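Local coordinates for uncharacterized protein (PDB 4XE7) that is a ParM-type bacterial actin homologue that probably assembles into nucleotide-dependent filaments that move plasmid copies apart before cell division, at residues Arg103-Thr107 with Lys123-Leu127; Met315-Asp319 with Tyr378-Arg382. All coordinates share one frame; numbering follows the deposited sequence.

Contact 1. Residues Arg103-Thr107 with Lys123-Leu127; sequences RQEPT and KKLHL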
loop_
_atom_site.group_PDB
_atom_site.type_symbol
_atom_site.label_atom_id
_atom_site.label_comp_id
_atom_site.label_asym_id
_atom_site.label_seq_id
_atom_site.Cartn_x
_atom_site.Cartn_y
_atom_site.Cartn_z
ATOM N N ARG A 103 3.386 22.379 6.260
ATOM C CA ARG A 103 2.946 20.999 6.398
ATOM C C ARG A 103 3.594 20.348 7.620
ATOM O O ARG A 103 4.688 20.737 8.047
ATOM C CB ARG A 103 3.262 20.193 5.149
ATOM C CG ARG A 103 4.726 19.917 4.931
ATOM C CD ARG A 103 4.912 19.187 3.611
ATOM N NE ARG A 103 6.304 19.120 3.176
ATOM C CZ ARG A 103 6.882 20.024 2.389
ATOM N NH1 ARG A 103 6.193 21.078 1.966
ATOM N NH2 ARG A 103 8.152 19.882 2.037
ATOM N N GLN A 104 2.900 19.369 8.188
ATOM C CA GLN A 104 3.433 18.609 9.309
ATOM C C GLN A 104 3.548 17.141 8.924
ATOM O O GLN A 104 2.605 16.559 8.383
ATOM C CB GLN A 104 2.549 18.792 10.542
ATOM C CG GLN A 104 2.320 20.265 10.895
ATOM C CD GLN A 104 1.492 20.452 12.162
ATOM O OE1 GLN A 104 1.678 19.746 13.148
ATOM N NE2 GLN A 104 0.570 21.402 12.132
ATOM N N GLU A 105 4.716 16.556 9.183
ATOM C CA GLU A 105 4.999 15.163 8.838
ATOM C C GLU A 105 5.613 14.425 10.030
ATOM O O GLU A 105 6.118 15.056 10.965
ATOM C CB GLU A 105 5.933 15.094 7.613
ATOM C CG GLU A 105 5.273 15.590 6.323
ATOM C CD GLU A 105 6.242 15.759 5.154
ATOM O OE1 GLU A 105 6.832 16.855 5.007
ATOM O OE2 GLU A 105 6.397 14.801 4.368
ATOM N N PRO A 106 5.567 13.082 10.016
ATOM C CA PRO A 106 6.234 12.380 11.115
ATOM C C PRO A 106 7.749 12.578 11.063
ATOM O O PRO A 106 8.334 12.567 9.983
ATOM C CB PRO A 106 5.857 10.912 10.876
ATOM C CG PRO A 106 4.638 10.963 9.980
ATOM C CD PRO A 106 4.882 12.146 9.104
ATOM N N THR A 107 8.371 12.784 12.218
ATOM C CA THR A 107 9.823 12.861 12.287
ATOM C C THR A 107 10.378 11.784 13.215
ATOM O O THR A 107 9.634 10.954 13.745
ATOM C CB THR A 107 10.308 14.247 12.761
ATOM O OG1 THR A 107 9.744 14.548 14.044
ATOM C CG2 THR A 107 9.904 15.328 11.756
ATOM N N LYS A 123 -0.052 12.290 17.840
ATOM C CA LYS A 123 -1.275 11.558 17.514
ATOM C C LYS A 123 -2.084 12.211 16.397
ATOM O O LYS A 123 -2.639 11.498 15.565
ATOM C CB LYS A 123 -2.154 11.380 18.754
ATOM C CG LYS A 123 -2.697 12.682 19.324
ATOM C CD LYS A 123 -3.548 12.443 20.557
ATOM C CE LYS A 123 -4.177 13.745 21.044
ATOM N NZ LYS A 123 -5.203 13.504 22.089
ATOM N N LYS A 124 -2.148 13.547 16.354
ATOM C CA LYS A 124 -2.955 14.179 15.326
ATOM C C LYS A 124 -2.392 13.901 13.921
ATOM O O LYS A 124 -3.164 13.790 12.968
ATOM C CB LYS A 124 -3.102 15.682 15.576
ATOM C CG LYS A 124 -1.998 16.579 15.047
ATOM C CD LYS A 124 -2.321 18.050 15.381
ATOM C CE LYS A 124 -1.209 18.982 14.928
ATOM N NZ LYS A 124 0.101 18.673 15.568
ATOM N N LEU A 125 -1.074 13.744 13.791
ATOM C CA LEU A 125 -0.475 13.384 12.497
ATOM C C LEU A 125 -1.081 12.107 11.910
ATOM O O LEU A 125 -1.192 11.964 10.691
ATOM C CB LEU A 125 1.039 13.172 12.616
ATOM C CG LEU A 125 1.935 14.303 13.113
ATOM C CD1 LEU A 125 3.385 13.818 13.242
ATOM C CD2 LEU A 125 1.836 15.508 12.178
ATOM N N HIS A 126 -1.440 11.171 12.784
ATOM C CA HIS A 126 -1.878 9.853 12.346
ATOM C C HIS A 126 -3.384 9.686 12.432
ATOM O O HIS A 126 -3.962 8.970 11.626
ATOM C CB HIS A 126 -1.147 8.771 13.159
ATOM C CG HIS A 126 0.338 8.805 12.962
ATOM N ND1 HIS A 126 0.949 8.273 11.844
ATOM C CD2 HIS A 126 1.324 9.366 13.697
ATOM C CE1 HIS A 126 2.250 8.485 11.917
ATOM N NE2 HIS A 126 2.506 9.150 13.026
ATOM N N LEU A 127 -4.028 10.361 13.385
ATOM C CA LEU A 127 -5.487 10.268 13.489
ATOM C C LEU A 127 -6.206 10.972 12.341
ATOM O O LEU A 127 -7.197 10.452 11.793
ATOM C CB LEU A 127 -5.976 10.845 14.813
ATOM C CG LEU A 127 -5.609 10.023 16.049
ATOM C CD1 LEU A 127 -5.970 10.788 17.317
ATOM C CD2 LEU A 127 -6.286 8.660 16.016
#
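L125 reaches out from the first turns of helix 123-140 and packs against the loop 103-107 with both methyl groups. The two divide the work. CD2 rests against CB of Q104, 3.7 Å away. CD1 lies further along the loop, 3.8 Å from CA of P106 and equally close to the carbonyl O of E105. Beside this apolar centre lies one polar link. K124 NZ donates a hydrogen bond to OE1 of Q104 at 3.1 Å. The C=O...N angle at this oxygen is 139°, and the amine sits 18° off the carbonyl plane. The Q104 chain is extended beyond CG, whereas K124 bends at its last torsion (chi4 -60°), and the two chains cross at about a right angle. Past L125, the P106 ring leans on the H126 imidazole, with CG of P106 3.9 Å from CE1 of H126.

The next shell is internal to each segment. The CB of E105 points away from the helix. E105 OE1 forms a salt bridge with R103 NE at 3.0 Å. The oxygen lies near the guanidinium plane, but NE comes from above the carboxylate plane. R103 NH1 is also bonded to the carbonyl of Q100. In the helix, the carbonyl O of K123 accepts from the backbone N of both H126 and L127.

Strand 33-45 runs alongside both segments. Q104 pairs with I42 through backbone hydrogen bonding, while P106 and H126 both touch T40. W91 of strand 90-93 packs against Q104 and K124. The contact thus joins the loop before helix 123-140, and the start of that helix, to the eight-stranded sheet, consistent with one domain of an actin-like ParM.

Contact 2. Residues Met315-Asp319 with Tyr378-Arg382; sequences MIEDD and YAGLR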
loop_
_atom_site.group_PDB
_atom_site.type_symbol
_atom_site.label_atom_id
_atom_site.label_comp_id
_atom_site.label_asym_id
_atom_site.label_seq_id
_atom_site.Cartn_x
_atom_site.Cartn_y
_atom_site.Cartn_z
ATOM N N MET A 315 1.639 -12.448 -17.733
ATOM C CA MET A 315 2.447 -13.589 -17.300
ATOM C C MET A 315 1.791 -14.258 -16.090
ATOM O O MET A 315 1.715 -15.472 -16.012
ATOM C CB MET A 315 3.887 -13.159 -16.948
ATOM C CG MET A 315 4.701 -12.520 -18.075
ATOM S SD MET A 315 6.486 -12.386 -17.702
ATOM C CE MET A 315 7.040 -14.036 -18.046
ATOM N N ILE A 316 1.321 -13.450 -15.142
ATOM C CA ILE A 316 0.689 -13.979 -13.934
ATOM C C ILE A 316 -0.604 -14.743 -14.257
ATOM O O ILE A 316 -0.921 -15.742 -13.610
ATOM C CB ILE A 316 0.411 -12.856 -12.929
ATOM C CG1 ILE A 316 1.742 -12.302 -12.406
ATOM C CG2 ILE A 316 -0.467 -13.347 -11.775
ATOM C CD1 ILE A 316 1.603 -11.083 -11.477
ATOM N N GLU A 317 -1.330 -14.292 -15.278
ATOM C CA GLU A 317 -2.545 -14.975 -15.724
ATOM C C GLU A 317 -2.277 -16.303 -16.434
ATOM O O GLU A 317 -3.147 -17.176 -16.499
ATOM C CB GLU A 317 -3.346 -14.067 -16.664
ATOM C CG GLU A 317 -4.017 -12.911 -15.974
ATOM C CD GLU A 317 -5.075 -13.361 -14.989
ATOM O OE1 GLU A 317 -6.049 -14.016 -15.421
ATOM O OE2 GLU A 317 -4.931 -13.064 -13.782
ATOM N N ASP A 318 -1.078 -16.459 -16.975
ATOM C CA ASP A 318 -0.849 -17.512 -17.953
ATOM C C ASP A 318 0.621 -17.852 -18.027
ATOM O O ASP A 318 1.394 -17.138 -18.677
ATOM C CB ASP A 318 -1.370 -17.060 -19.325
ATOM C CG ASP A 318 -1.297 -18.142 -20.385
ATOM O OD1 ASP A 318 -0.693 -19.217 -20.163
ATOM O OD2 ASP A 318 -1.841 -17.892 -21.476
ATOM N N ASP A 319 0.983 -18.959 -17.378
ATOM C CA ASP A 319 2.365 -19.427 -17.281
ATOM C C ASP A 319 3.043 -19.655 -18.634
ATOM O O ASP A 319 4.272 -19.688 -18.713
ATOM C CB ASP A 319 2.431 -20.733 -16.475
ATOM C CG ASP A 319 1.877 -20.594 -15.069
ATOM O OD1 ASP A 319 1.460 -21.624 -14.494
ATOM O OD2 ASP A 319 1.862 -19.468 -14.533
ATOM N N TYR A 378 9.426 -11.245 -11.487
ATOM C CA TYR A 378 8.501 -12.368 -11.643
ATOM C C TYR A 378 8.978 -13.435 -12.647
ATOM O O TYR A 378 8.849 -14.624 -12.375
ATOM C CB TYR A 378 7.098 -11.866 -12.045
ATOM C CG TYR A 378 6.064 -12.984 -12.094
ATOM C CD1 TYR A 378 5.756 -13.629 -13.286
ATOM C CD2 TYR A 378 5.423 -13.413 -10.937
ATOM C CE1 TYR A 378 4.816 -14.686 -13.322
ATOM C CE2 TYR A 378 4.496 -14.450 -10.964
ATOM C CZ TYR A 378 4.191 -15.078 -12.162
ATOM O OH TYR A 378 3.268 -16.107 -12.184
ATOM N N ALA A 379 9.519 -13.025 -13.795
ATOM C CA ALA A 379 9.887 -13.997 -14.829
ATOM C C ALA A 379 10.874 -15.038 -14.324
ATOM O O ALA A 379 10.821 -16.195 -14.724
ATOM C CB ALA A 379 10.465 -13.280 -16.062
ATOM N N GLY A 380 11.764 -14.631 -13.427
ATOM C CA GLY A 380 12.699 -15.564 -12.820
ATOM C C GLY A 380 12.225 -16.136 -11.487
ATOM O O GLY A 380 12.303 -17.351 -11.258
ATOM N N LEU A 381 11.710 -15.271 -10.614
ATOM C CA LEU A 381 11.313 -15.699 -9.266
ATOM C C LEU A 381 10.299 -16.835 -9.300
ATOM O O LEU A 381 10.324 -17.717 -8.441
ATOM C CB LEU A 381 10.743 -14.514 -8.474
ATOM C CG LEU A 381 11.765 -13.423 -8.162
ATOM C CD1 LEU A 381 11.086 -12.137 -7.664
ATOM C CD2 LEU A 381 12.760 -13.922 -7.150
ATOM N N ARG A 382 9.410 -16.837 -10.287
ATOM C CA ARG A 382 8.390 -17.900 -10.319
ATOM C C ARG A 382 8.984 -19.312 -10.433
ATOM O O ARG A 382 8.339 -20.276 -10.051
ATOM C CB ARG A 382 7.401 -17.671 -11.463
ATOM C CG ARG A 382 8.022 -17.824 -12.805
ATOM C CD ARG A 382 7.009 -17.599 -13.879
ATOM N NE ARG A 382 7.633 -17.654 -15.192
ATOM C CZ ARG A 382 6.963 -17.477 -16.318
ATOM N NH1 ARG A 382 5.662 -17.232 -16.261
ATOM N NH2 ARG A 382 7.585 -17.548 -17.483
HETATM O O HOH W 1 2.828 -17.251 -14.550
HETATM O O HOH W 2 3.976 -16.328 -18.464
HETATM O O HOH W 3 6.256 -19.178 -20.057
#
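Y378 lays its ring against I316, near the end of helix 300-317. CG1 of I316 makes a CH-pi contact over one face, 3.8 Å from the ring centroid and 16° off the normal. CB of M315 meets the same ring at CE1, 4.0 Å away. The first torsion of Y378 (chi1 -175°) sets the ring anti to its backbone N and carries it to the other helix. There its OH donates to water 1 at 2.7 Å. This water donates to the carbonyl O of M315, so it ties the phenol to the end of the helix. Its link to OD2 of D319 is doubtful, being too short.

A379 adds a small apolar touch. Its CB lies 4.0 Å from CE of M315, whose chain bends at the last torsion (chi3 80°).

R382 follows one turn after Y378. Its backbone N bonds to the carbonyl O of Y378, and its CB lies over the ring face opposite I316. The side chain runs extended from CG to NE and crosses M315 at about a right angle. The CE methyl of M315 lies over one face of the guanidinium, 3.6 Å from NH2 of R382. Waters 1 and 2 lie in plane at the guanidinium edge. NH1 donates to water 2 at 2.9 Å. That water can also donate to D318 O, though other acceptors compete for it. The link from NH1 to water 1 is weak.

The C-terminal end of helix 300-317 thus packs on the short helix 378-381 through an apolar centre flanked by water-bridged polar groups, consistent with the helices around the sheet of an actin-like domain.

Contacts 1 and 2 lie on opposite sides of the chain's centre, about 39 Å apart between centres, and share no helix or strand. Both are partly buried. Contact 1 sets a loop and a helix start beside the eight-stranded sheet. Contact 2 joins the C-terminal end of helix 300-317 to the short helix 378-381, which helix 337-362 also touches, away from that sheet. Each has an apolar middle with polar groups at its margin, but the polar chemistry differs. In contact 1 a lysine bonds directly to a glutamine. In contact 2 waters carry the polar links, and D319 and R382 do not form a direct salt bridge. There a tyrosine face carries a CH-pi contact; in contact 1 a proline meets a histidine ring.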